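Local coordinates for extracellular ligand-binding receptor (Desulfitobacterium hafniense, PDB 4Q6B), which binds leucine in its interdomain cleft and, as a substrate-binding protein, probably delivers amino acids to an ABC transporter for uptake, at residues 23-26 with 27-30; 32-35 with 36-40. All coordinates share one frame; numbering follows the deposited sequence. Where two conformers were deposited one is given.

Contact 1 (23-26 with 27-30)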
loop_
_atom_site.group_PDB
_atom_site.type_symbol
_atom_site.label_atom_id
_atom_site.label_comp_id
_atom_site.label_asym_id
_atom_site.label_seq_id
_atom_site.Cartn_x
_atom_site.Cartn_y
_atom_site.Cartn_z
ATOM N N ASP A 23 1.705 -14.485 4.830
ATOM C CA ASP A 23 2.004 -15.288 3.650
ATOM C C ASP A 23 1.811 -14.442 2.409
ATOM O O ASP A 23 1.043 -14.822 1.525
ATOM C CB ASP A 23 1.023 -16.470 3.533
ATOM C CG ASP A 23 0.831 -17.224 4.838
ATOM O OD1 ASP A 23 -0.348 -17.390 5.250
ATOM O OD2 ASP A 23 1.844 -17.671 5.431
ATOM N N ASP A 24 2.501 -13.316 2.323
ATOM C CA ASP A 24 2.169 -12.346 1.270
ATOM C C ASP A 24 3.201 -12.246 0.139
ATOM O O ASP A 24 3.153 -11.296 -0.678
ATOM C CB ASP A 24 2.009 -10.985 1.940
ATOM C CG ASP A 24 3.283 -10.518 2.617
ATOM O OD1 ASP A 24 4.310 -11.281 2.643
ATOM O OD2 ASP A 24 3.275 -9.365 3.104
ATOM N N LEU A 25 4.145 -13.193 0.129
ATOM C CA LEU A 25 5.218 -13.243 -0.880
ATOM C C LEU A 25 6.105 -12.004 -0.896
ATOM O O LEU A 25 6.768 -11.723 -1.899
ATOM C CB LEU A 25 4.650 -13.529 -2.292
ATOM C CG LEU A 25 3.919 -14.856 -2.400
ATOM C CD1 LEU A 25 3.250 -15.049 -3.787
ATOM C CD2 LEU A 25 4.878 -16.028 -2.084
ATOM N N PHE A 26 6.156 -11.276 0.215
ATOM C CA PHE A 26 6.953 -10.067 0.230
ATOM C C PHE A 26 8.446 -10.413 0.157
ATOM O O PHE A 26 9.213 -9.848 -0.656
ATOM C CB PHE A 26 6.643 -9.271 1.487
ATOM C CG PHE A 26 7.388 -8.004 1.574
ATOM C CD1 PHE A 26 7.167 -6.982 0.658
ATOM C CD2 PHE A 26 8.291 -7.797 2.628
ATOM C CE1 PHE A 26 7.859 -5.802 0.774
ATOM C CE2 PHE A 26 9.005 -6.629 2.741
ATOM C CZ PHE A 26 8.778 -5.611 1.814
ATOM N N ALA A 27 8.855 -11.395 0.964
ATOM C CA ALA A 27 10.246 -11.852 0.964
ATOM C C ALA A 27 10.694 -12.355 -0.402
ATOM O O ALA A 27 11.837 -12.097 -0.802
ATOM C CB ALA A 27 10.485 -12.936 2.066
ATOM N N GLU A 28 9.792 -13.036 -1.114
ATOM C CA GLU A 28 10.061 -13.542 -2.453
ATOM C C GLU A 28 10.323 -12.372 -3.428
ATOM O O GLU A 28 11.261 -12.414 -4.236
ATOM C CB GLU A 28 8.902 -14.431 -2.935
ATOM C CG GLU A 28 8.887 -15.817 -2.289
ATOM C CD GLU A 28 8.364 -15.851 -0.839
ATOM O OE1 GLU A 28 8.418 -16.948 -0.247
ATOM O OE2 GLU A 28 7.869 -14.853 -0.308
ATOM N N GLY A 29 9.501 -11.337 -3.380
ATOM C CA GLY A 29 9.692 -10.203 -4.294
ATOM C C GLY A 29 11.006 -9.470 -4.036
ATOM O O GLY A 29 11.706 -9.094 -4.992
ATOM N N LEU A 30 11.338 -9.267 -2.754
ATOM C CA LEU A 30 12.637 -8.696 -2.358
ATOM C C LEU A 30 13.766 -9.557 -2.884
ATOM O O LEU A 30 14.749 -9.027 -3.452
ATOM C CB LEU A 30 12.807 -8.589 -0.830
ATOM C CG LEU A 30 11.767 -7.795 -0.041
ATOM C CD1 LEU A 30 11.980 -8.010 1.442
ATOM C CD2 LEU A 30 11.915 -6.283 -0.376
HETATM O O HOH W 1 6.126 -14.887 1.900
#
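F26 and L30 meet one turn apart at the start of helix 26-39, where L25 is the N-cap and D24 closes an Asx turn just before it. L30 lays its CG over one face of the phenyl ring, a CH-pi contact 4.2 Å from the ring centroid and 15° off the normal, displaced toward the rim. Its CD1 reaches F26 CE2 at 3.5 Å. The backbone beneath repeats the pairing: L30 N donates to F26 O at 3.0 Å, almost straight, while G29 N donates to L25 O at 3.1 Å. On another side of the turn, E28 bends back at chi2 (77°), which brings its carboxylate against L25, E28 OE2 lying 3.2 Å from L25 CA and 3.7 Å from L25 CD2. One water donates to that same OE2 and accepts a weak bond from L25 N, bridging the N-cap residue to the first turn. Further out, W17 stacks on the F26 ring and its NE1 binds D24 OD2, while V15 and I79 pack against both F26 and L30. Both carboxylate oxygens of D24 are thus held; F26 N approaches D24 OD1 from above the carboxylate plane, 62° out of it, at 3.1 Å.

Contact 2 (32-35 with 36-40); sequences LAVQ and EINEQ
Four successive i to i+4 backbone bonds carry 32-35 into 36-40 as the last turns of helix 26-39. N38 N to V34 O is the straightest, 177° at 2.9 Å; E36 N to L32 O is the longest at 3.1 Å, with its donor tilted 29° from the carbonyl plane. The helix then gives way to the loop at Q40, whose N still donates to E36 O. On one flank V34 and N38 lie side by side and point the same way, V34 CG1 resting 3.6 Å from N38 ND2. This helix is the connection of a beta-alpha-beta unit between parallel strands 10-17 and 47-54, and N38 ties it to the second strand, its OD1 accepting from L48 N. With N38 CG anti to its carbonyl carbon (chi1 -68°), the amide sits back over V34 O, 3.5 Å from N38 CG. A leucine in place of this asparagine is likely to leave L48 N without its acceptor and to loosen the tie between helix and strand. I37 turns to another side, its CG1 3.2 Å from A33 O, and together with A33 packs against helix 284-301. On the exposed flank E39 folds its CB and CG against the carbonyl of Q35, each 3.3 Å from Q35 O, and its chain runs on extended beyond CG.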
loop_
_atom_site.group_PDB
_atom_site.type_symbol
_atom_site.label_atom_id
_atom_site.label_comp_id
_atom_site.label_asym_id
_atom_site.label_seq_id
_atom_site.Cartn_x
_atom_site.Cartn_y
_atom_site.Cartn_z
ATOM N N LEU A 32 13.931 -11.814 -5.336
ATOM C CA LEU A 32 14.039 -11.724 -6.794
ATOM C C LEU A 32 14.754 -10.434 -7.237
ATOM O O LEU A 32 15.533 -10.463 -8.181
ATOM C CB LEU A 32 12.645 -11.813 -7.431
ATOM C CG LEU A 32 12.621 -12.087 -8.933
ATOM C CD1 LEU A 32 13.081 -13.505 -9.337
ATOM C CD2 LEU A 32 11.230 -11.844 -9.522
ATOM N N ALA A 33 14.479 -9.307 -6.587
ATOM C CA ALA A 33 15.148 -8.039 -6.981
ATOM C C ALA A 33 16.629 -8.018 -6.648
ATOM O O ALA A 33 17.440 -7.540 -7.427
ATOM C CB ALA A 33 14.455 -6.879 -6.324
ATOM N N VAL A 34 16.955 -8.504 -5.457
ATOM C CA VAL A 34 18.341 -8.569 -5.059
ATOM C C VAL A 34 19.119 -9.461 -6.026
ATOM O O VAL A 34 20.269 -9.144 -6.416
ATOM C CB VAL A 34 18.433 -9.126 -3.643
ATOM C CG1 VAL A 34 19.894 -9.394 -3.303
ATOM C CG2 VAL A 34 17.840 -8.115 -2.670
ATOM N N GLN A 35 18.513 -10.577 -6.446
ATOM C CA GLN A 35 19.179 -11.512 -7.369
ATOM C C GLN A 35 19.415 -10.823 -8.708
ATOM O O GLN A 35 20.474 -10.970 -9.342
ATOM C CB GLN A 35 18.319 -12.764 -7.668
ATOM C CG GLN A 35 17.952 -13.682 -6.502
ATOM C CD GLN A 35 19.091 -14.565 -5.999
ATOM O OE1 GLN A 35 18.911 -15.327 -5.036
ATOM N NE2 GLN A 35 20.266 -14.476 -6.644
ATOM N N GLU A 36 18.436 -10.024 -9.118
ATOM C CA GLU A 36 18.555 -9.302 -10.390
ATOM C C GLU A 36 19.685 -8.261 -10.300
ATOM O O GLU A 36 20.481 -8.139 -11.220
ATOM C CB GLU A 36 17.203 -8.633 -10.736
ATOM C CG GLU A 36 17.234 -7.737 -11.973
ATOM C CD GLU A 36 17.594 -8.477 -13.260
ATOM O OE1 GLU A 36 18.178 -7.833 -14.162
ATOM O OE2 GLU A 36 17.295 -9.689 -13.382
ATOM N N ILE A 37 19.763 -7.557 -9.174
ATOM C CA ILE A 37 20.764 -6.488 -8.985
ATOM C C ILE A 37 22.161 -7.111 -9.003
ATOM O O ILE A 37 23.065 -6.651 -9.713
ATOM C CB ILE A 37 20.544 -5.748 -7.676
ATOM C CG1 ILE A 37 19.265 -4.876 -7.741
ATOM C CG2 ILE A 37 21.787 -4.902 -7.302
ATOM C CD1 ILE A 37 19.293 -3.880 -8.885
ATOM N N ASN A 38 22.340 -8.183 -8.229
ATOM C CA ASN A 38 23.627 -8.917 -8.284
ATOM C C ASN A 38 24.013 -9.550 -9.637
ATOM O O ASN A 38 25.204 -9.559 -10.045
ATOM C CB ASN A 38 23.666 -9.920 -7.125
ATOM C CG ASN A 38 23.743 -9.199 -5.748
ATOM O OD1 ASN A 38 24.242 -8.064 -5.667
ATOM N ND2 ASN A 38 23.215 -9.829 -4.687
ATOM N N GLU A 39 23.028 -10.051 -10.376
ATOM C CA GLU A 39 23.315 -10.616 -11.679
ATOM C C GLU A 39 23.828 -9.519 -12.624
ATOM O O GLU A 39 24.630 -9.774 -13.537
ATOM C CB GLU A 39 22.049 -11.299 -12.231
ATOM C CG GLU A 39 21.887 -12.764 -11.772
ATOM C CD GLU A 39 20.453 -13.316 -11.926
ATOM O OE1 GLU A 39 19.604 -12.676 -12.601
ATOM O OE2 GLU A 39 20.173 -14.399 -11.353
ATOM N N GLN A 40 23.381 -8.289 -12.387
ATOM C CA GLN A 40 23.749 -7.160 -13.253
ATOM C C GLN A 40 25.016 -6.474 -12.755
ATOM O O GLN A 40 25.441 -5.465 -13.309
ATOM C CB GLN A 40 22.614 -6.135 -13.325
ATOM C CG GLN A 40 21.464 -6.633 -14.157
ATOM C CD GLN A 40 21.937 -7.147 -15.500
ATOM O OE1 GLN A 40 22.669 -6.459 -16.218
ATOM N NE2 GLN A 40 21.543 -8.375 -15.842
#

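Contacts 1 and 2 follow each other along one helix, 26-39, with their centres 15 Å apart: contact 1 joins the preceding loop to the first turn, and contact 2 covers the last turns and the exit to the loop at Q40. Helix 265-278 spans both, since F274 and Y278 touch E28 in contact 1 and L32 in contact 2. The inner end is the one nearer the ligand, for the F26 side chain lies about 10 Å from the bound leucine, although neither contact belongs to the pocket. Burial falls along the helix as well. Contact 1 is partly buried, its centre 14 Å from that of the chain, whereas contact 2 is a surface contact at 23 Å.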